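Local atomic coordinates of phosphatidylethanolamine-binding protein (Plasmodium vivax, PDB entry 2GZQ), a protein that probably binds phosphatidylethanolamine or related phospholipids in a malaria parasite. Residues A[94-102]-A[168-178]. Numbering follows the deposited sequence.
Sequences PDGRDYVHW and TRVKFNNCQSA
R169 reaches along the start of strand 99-107 and touches Y99, V100 and H101 in turn. Its CB lies over one face of the Y99 ring, a CH-pi contact 3.8 Å from the ring centroid. CG packs against V100 O. CD touches both V100 O and Y99 OH. The chain is extended from CG to NE, which carries the guanidinium past the tyrosine. NE forms a salt bridge with E164, and NH2 bonds to P125 O. NH1 donates to V100 O at 3.1 Å, from 22° off that carbonyl's plane, and more weakly to H101 O. In this conformer, one of two modelled, the charged end is bonded to both the strand and neighbouring loops. The backbone of R169 adds a bond, from V100 N to R169 O (2.9 Å).

V100 points toward 168-178. Its CB lies over one face of the F172 ring, and CG2 reaches CE2 at 3.7 Å. The opposite face of that ring is covered by A178 CA.

D98 follows a cis peptide bond and is gripped at three points. Its N donates to Q176 O, and its O accepts from F172 N at 2.8 Å. With CG anti to the carbonyl carbon (chi1 -70°), the carboxylate turns to 177-178, where OD2 accepts from A178 N at 2.9 Å through its anti lone pair. A178 opens helix 178-184, so the helix start may stabilise the carboxylate's negative charge. S177 OG caps the same helix at N180 N.

K171 N bonds to G96 O. Residues 171-174 all have positive phi and psi, the mark of a left-handed helix. This short, weakly bonded turn, docked on the cis-peptide loop before strand 99-107, fits the left-handed helix motif proposed to be functional in this phosphatidylethanolamine-binding protein.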
ATOM      1  N   PRO A  94      -2.068   2.982  17.792  1.00  5.25           N
ATOM      2  CA  PRO A  94      -1.442   3.111  16.484  1.00  5.39           C
ATOM      3  C   PRO A  94      -0.723   4.457  16.314  1.00  6.25           C
ATOM      4  O   PRO A  94      -0.978   5.209  15.368  1.00  6.54           O
ATOM      5  CB  PRO A  94      -2.617   2.976  15.517  1.00  6.58           C
ATOM      6  CG  PRO A  94      -3.747   3.636  16.288  1.00  5.48           C
ATOM      7  CD  PRO A  94      -3.516   3.228  17.727  1.00  6.58           C
ATOM      8  N   ASP A  95       0.186   4.764  17.225  1.00  5.21           N
ATOM      9  CA  ASP A  95       0.789   6.079  17.290  1.00  4.66           C
ATOM     10  C   ASP A  95       1.651   6.407  16.084  1.00  7.37           C
ATOM     11  O   ASP A  95       1.928   7.582  15.821  1.00  7.10           O
ATOM     12  CB  ASP A  95       1.668   6.183  18.538  1.00  8.91           C
ATOM     13  CG  ASP A  95       0.878   6.203  19.831  1.00 10.02           C
ATOM     14  OD1 ASP A  95      -0.357   6.387  19.790  1.00 12.49           O
ATOM     15  OD2 ASP A  95       1.508   6.043  20.898  1.00 12.68           O
ATOM     16  N   GLY A  96       2.088   5.387  15.370  1.00  5.03           N
ATOM     17  CA  GLY A  96       2.890   5.560  14.156  1.00  6.03           C
ATOM     18  C   GLY A  96       2.127   5.456  12.840  1.00  5.54           C
ATOM     19  O   GLY A  96       2.744   5.482  11.767  1.00  6.10           O
ATOM     20  N   ARG A  97       0.797   5.376  12.928  1.00  4.36           N
ATOM     21  CA  ARG A  97      -0.119   5.308  11.732  1.00  4.32           C
ATOM     22  C   ARG A  97       0.289   6.474  10.791  1.00  4.34           C
ATOM     23  O   ARG A  97       0.321   7.627  11.242  1.00  5.33           O
ATOM     24  CB  ARG A  97      -1.606   5.543  12.182  1.00  4.78           C
ATOM     25  CG  ARG A  97      -2.649   5.626  10.994  1.00  5.35           C
ATOM     26  CD  ARG A  97      -4.036   5.666  11.518  1.00  6.53           C
ATOM     27  NE  ARG A  97      -4.382   4.403  12.154  1.00  6.11           N
ATOM     28  CZ  ARG A  97      -5.519   4.148  12.789  1.00 10.87           C
ATOM     29  NH1 ARG A  97      -6.453   5.074  12.882  1.00 10.93           N
ATOM     30  NH2 ARG A  97      -5.716   2.947  13.312  1.00 12.42           N
ATOM     31  N   ASP A  98       0.464   6.287   9.488  1.00  2.69           N
ATOM     32  CA  ASP A  98       0.656   5.017   8.767  1.00  2.13           C
ATOM     33  C   ASP A  98       2.142   4.698   8.714  1.00  3.22           C
ATOM     34  O   ASP A  98       2.955   5.549   8.348  1.00  4.90           O
ATOM     35  CB  ASP A  98       0.203   5.177   7.320  1.00  3.46           C
ATOM     36  CG  ASP A  98      -1.296   5.325   7.163  1.00  3.77           C
ATOM     37  OD1 ASP A  98      -2.031   4.819   8.028  1.00  3.84           O
ATOM     38  OD2 ASP A  98      -1.726   5.904   6.137  1.00  4.69           O
ATOM     39  N   TYR A  99       2.533   3.477   9.031  1.00  2.77           N
ATOM     40  CA  TYR A  99       3.905   3.030   8.762  1.00  2.75           C
ATOM     41  C   TYR A  99       3.990   2.612   7.306  1.00  3.37           C
ATOM     42  O   TYR A  99       3.182   1.800   6.851  1.00  5.00           O
ATOM     43  CB  TYR A  99       4.266   1.872   9.697  1.00  3.08           C
ATOM     44  CG  TYR A  99       5.710   1.443   9.616  1.00  3.62           C
ATOM     45  CD1 TYR A  99       6.647   1.932  10.505  1.00  5.41           C
ATOM     46  CD2 TYR A  99       6.127   0.612   8.627  1.00  5.66           C
ATOM     47  CE1 TYR A  99       7.984   1.537  10.410  1.00  8.26           C
ATOM     48  CE2 TYR A  99       7.468   0.226   8.520  1.00  7.02           C
ATOM     49  CZ  TYR A  99       8.364   0.696   9.423  1.00  6.29           C
ATOM     50  OH  TYR A  99       9.692   0.307   9.290  1.00 12.69           O
ATOM     51  N   VAL A 100       4.951   3.159   6.570  1.00  2.48           N
ATOM     52  CA  VAL A 100       5.070   2.844   5.164  1.00  3.19           C
ATOM     53  C   VAL A 100       6.156   1.794   4.891  1.00  3.32           C
ATOM     54  O   VAL A 100       7.342   2.032   5.081  1.00  3.25           O
ATOM     55  CB  VAL A 100       5.191   4.118   4.280  1.00  2.82           C
ATOM     56  CG1 VAL A 100       6.333   4.995   4.709  1.00  3.46           C
ATOM     57  CG2 VAL A 100       5.278   3.738   2.789  1.00  4.35           C
ATOM     58  N   HIS A 101       5.697   0.627   4.460  1.00  2.72           N
ATOM     59  CA  HIS A 101       6.558  -0.475   4.103  1.00  2.13           C
ATOM     60  C   HIS A 101       7.176  -0.372   2.721  1.00  2.00           C
ATOM     61  O   HIS A 101       8.256  -0.948   2.497  1.00  2.00           O
ATOM     62  CB  HIS A 101       5.747  -1.769   4.209  1.00  3.12           C
ATOM     63  CG  HIS A 101       5.413  -2.125   5.609  1.00  2.68           C
ATOM     64  ND1 HIS A 101       6.345  -2.635   6.472  1.00  4.69           N
ATOM     65  CD2 HIS A 101       4.273  -1.989   6.330  1.00  4.51           C
ATOM     66  CE1 HIS A 101       5.795  -2.806   7.668  1.00  5.12           C
ATOM     67  NE2 HIS A 101       4.531  -2.423   7.604  1.00  5.42           N
ATOM     68  N   TRP A 102       6.503   0.264   1.773  1.00  2.07           N
ATOM     69  CA  TRP A 102       6.882   0.143   0.365  1.00  2.21           C
ATOM     70  C   TRP A 102       6.169   1.219  -0.410  1.00  2.74           C
ATOM     71  O   TRP A 102       4.980   1.452  -0.184  1.00  3.43           O
ATOM     72  CB  TRP A 102       6.498  -1.258  -0.137  1.00  3.28           C
ATOM     73  CG  TRP A 102       6.896  -1.586  -1.543  1.00  2.26           C
ATOM     74  CD1 TRP A 102       7.993  -1.146  -2.233  1.00  2.98           C
ATOM     75  CD2 TRP A 102       6.187  -2.458  -2.416  1.00  2.41           C
ATOM     76  NE1 TRP A 102       8.002  -1.706  -3.492  1.00  2.27           N
ATOM     77  CE2 TRP A 102       6.899  -2.510  -3.628  1.00  2.37           C
ATOM     78  CE3 TRP A 102       5.010  -3.207  -2.284  1.00  3.35           C
ATOM     79  CZ2 TRP A 102       6.461  -3.248  -4.718  1.00  2.91           C
ATOM     80  CZ3 TRP A 102       4.588  -3.967  -3.363  1.00  4.30           C
ATOM     81  CH2 TRP A 102       5.314  -3.988  -4.566  1.00  3.05           C
ATOM     82  N   THR A 168      11.700   8.714   6.997  1.00  4.25           N
ATOM     83  CA  THR A 168      11.252   7.867   8.088  1.00  4.59           C
ATOM     84  C   THR A 168      10.026   7.105   7.617  1.00  4.54           C
ATOM     85  O   THR A 168       9.214   7.622   6.869  1.00  5.65           O
ATOM     86  CB  THR A 168      10.945   8.626   9.380  1.00  5.98           C
ATOM     87  OG1 THR A 168      10.532   7.665  10.372  1.00  7.23           O
ATOM     88  CG2 THR A 168       9.908   9.701   9.196  1.00  5.76           C
ATOM     89  N   ARG A 169       9.885   5.852   8.030  1.00  4.39           N
ATOM     90  CA  ARG A 169       8.692   5.106   7.663  0.50  5.34           C
ATOM     91  C   ARG A 169       7.533   5.320   8.625  1.00  4.39           C
ATOM     92  O   ARG A 169       6.407   4.996   8.304  1.00  4.82           O
ATOM     93  CB  ARG A 169       9.047   3.637   7.467  0.50  4.58           C
ATOM     94  CG  ARG A 169       9.996   3.470   6.302  0.50  5.28           C
ATOM     95  CD  ARG A 169      10.701   2.138   6.287  0.50  3.61           C
ATOM     96  NE  ARG A 169      11.577   2.035   5.121  0.50  3.17           N
ATOM     97  CZ  ARG A 169      11.216   1.552   3.940  0.50  3.67           C
ATOM     98  NH1 ARG A 169       9.991   1.071   3.732  0.50  3.93           N
ATOM     99  NH2 ARG A 169      12.094   1.547   2.950  0.50  4.50           N
ATOM    100  N   VAL A 170       7.800   5.904   9.783  1.00  3.32           N
ATOM    101  CA  VAL A 170       6.777   6.181  10.774  1.00  3.82           C
ATOM    102  C   VAL A 170       5.990   7.414  10.351  1.00  4.03           C
ATOM    103  O   VAL A 170       6.573   8.402   9.864  1.00  5.48           O
ATOM    104  CB  VAL A 170       7.454   6.369  12.155  1.00  4.72           C
ATOM    105  CG1 VAL A 170       6.465   6.753  13.225  1.00  8.04           C
ATOM    106  CG2 VAL A 170       8.218   5.090  12.543  1.00  7.10           C
ATOM    107  N   LYS A 171       4.662   7.367  10.507  1.00  4.01           N
ATOM    108  CA  LYS A 171       3.822   8.522  10.115  1.00  4.50           C
ATOM    109  C   LYS A 171       4.119   8.953   8.673  1.00  4.35           C
ATOM    110  O   LYS A 171       4.182  10.144   8.334  1.00  4.90           O
ATOM    111  CB  LYS A 171       3.973   9.696  11.092  1.00  5.58           C
ATOM    112  CG  LYS A 171       3.460   9.438  12.478  1.00  8.12           C
ATOM    113  CD  LYS A 171       3.713  10.650  13.396  1.00  9.17           C
ATOM    114  CE  LYS A 171       3.426  10.375  14.834  1.00 13.44           C
ATOM    115  NZ  LYS A 171       3.782  11.591  15.630  1.00 16.49           N
ATOM    116  N   PHE A 172       4.290   7.963   7.808  1.00  3.68           N
ATOM    117  CA  PHE A 172       4.414   8.127   6.375  1.00  3.69           C
ATOM    118  C   PHE A 172       5.389   9.248   6.011  1.00  3.63           C
ATOM    119  O   PHE A 172       5.039  10.250   5.397  1.00  3.83           O
ATOM    120  CB  PHE A 172       3.050   8.270   5.692  1.00  4.78           C
ATOM    121  CG  PHE A 172       3.030   7.757   4.283  1.00  5.92           C
ATOM    122  CD1 PHE A 172       3.676   8.429   3.262  1.00 14.12           C
ATOM    123  CD2 PHE A 172       2.428   6.550   3.980  1.00  4.89           C
ATOM    124  CE1 PHE A 172       3.667   7.935   1.965  1.00 14.45           C
ATOM    125  CE2 PHE A 172       2.442   6.042   2.677  1.00  4.66           C
ATOM    126  CZ  PHE A 172       3.052   6.737   1.672  1.00  7.62           C
ATOM    127  N   ASN A 173       6.627   9.070   6.426  1.00  4.37           N
ATOM    128  CA  ASN A 173       7.680  10.045   6.145  1.00  5.50           C
ATOM    129  C   ASN A 173       7.323  11.424   6.604  1.00  4.72           C
ATOM    130  O   ASN A 173       7.602  12.420   5.949  1.00  5.48           O
ATOM    131  CB  ASN A 173       8.077  10.077   4.678  1.00  5.91           C
ATOM    132  CG  ASN A 173       9.399  10.781   4.485  1.00  6.21           C
ATOM    133  OD1 ASN A 173      10.257  10.663   5.349  1.00  5.42           O
ATOM    134  ND2 ASN A 173       9.546  11.589   3.400  1.00  6.39           N
ATOM    135  N   ASN A 174       6.717  11.494   7.776  1.00  2.00           N
ATOM    136  CA  ASN A 174       6.273  12.750   8.385  1.00  2.00           C
ATOM    137  C   ASN A 174       5.230  13.475   7.528  1.00  2.00           C
ATOM    138  O   ASN A 174       5.141  14.711   7.585  1.00  3.79           O
ATOM    139  CB  ASN A 174       7.470  13.681   8.669  1.00  2.00           C
ATOM    140  CG  ASN A 174       8.336  13.201   9.820  1.00  5.57           C
ATOM    141  OD1 ASN A 174       9.560  13.265   9.754  1.00 13.46           O
ATOM    142  ND2 ASN A 174       7.700  12.686  10.849  1.00  3.16           N
ATOM    143  N   CYS A 175       4.451  12.724   6.748  1.00  2.00           N
ATOM    144  CA  CYS A 175       3.265  13.272   6.085  0.50  5.53           C
ATOM    145  C   CYS A 175       1.970  12.662   6.628  1.00  3.16           C
ATOM    146  O   CYS A 175       0.872  12.898   6.076  1.00  4.27           O
ATOM    147  CB  CYS A 175       3.335  13.077   4.577  0.50  2.00           C
ATOM    148  SG  CYS A 175       4.774  13.847   3.817  0.50  3.01           S
ATOM    149  N   GLN A 176       2.122  11.903   7.700  1.00  2.00           N
ATOM    150  CA  GLN A 176       1.050  11.339   8.516  1.00  2.15           C
ATOM    151  C   GLN A 176       0.436  10.094   7.875  1.00  2.00           C
ATOM    152  O   GLN A 176       0.526   9.023   8.457  1.00  3.78           O
ATOM    153  CB  GLN A 176       0.015  12.388   8.894  1.00  3.35           C
ATOM    154  CG  GLN A 176       0.649  13.660   9.423  1.00  3.93           C
ATOM    155  CD  GLN A 176       1.693  13.411  10.497  1.00  4.92           C
ATOM    156  OE1 GLN A 176       1.423  12.728  11.477  1.00 10.41           O
ATOM    157  NE2 GLN A 176       2.883  14.005  10.331  1.00  6.82           N
ATOM    158  N   SER A 177      -0.170  10.216   6.698  1.00  2.79           N
ATOM    159  CA  SER A 177      -0.914   9.114   6.116  1.00  2.59           C
ATOM    160  C   SER A 177      -0.719   8.997   4.622  1.00  3.24           C
ATOM    161  O   SER A 177      -0.435  10.000   3.945  1.00  3.04           O
ATOM    162  CB  SER A 177      -2.401   9.257   6.399  1.00  2.78           C
ATOM    163  OG  SER A 177      -2.962  10.341   5.706  1.00  3.27           O
ATOM    164  N   ALA A 178      -0.907   7.785   4.119  1.00  2.27           N
ATOM    165  CA  ALA A 178      -0.920   7.558   2.685  1.00  2.00           C
ATOM    166  C   ALA A 178      -1.987   8.420   2.015  1.00  2.00           C
ATOM    167  O   ALA A 178      -1.737   9.031   0.995  1.00  2.04           O
ATOM    168  CB  ALA A 178      -1.166   6.117   2.398  1.00  2.88           C
TER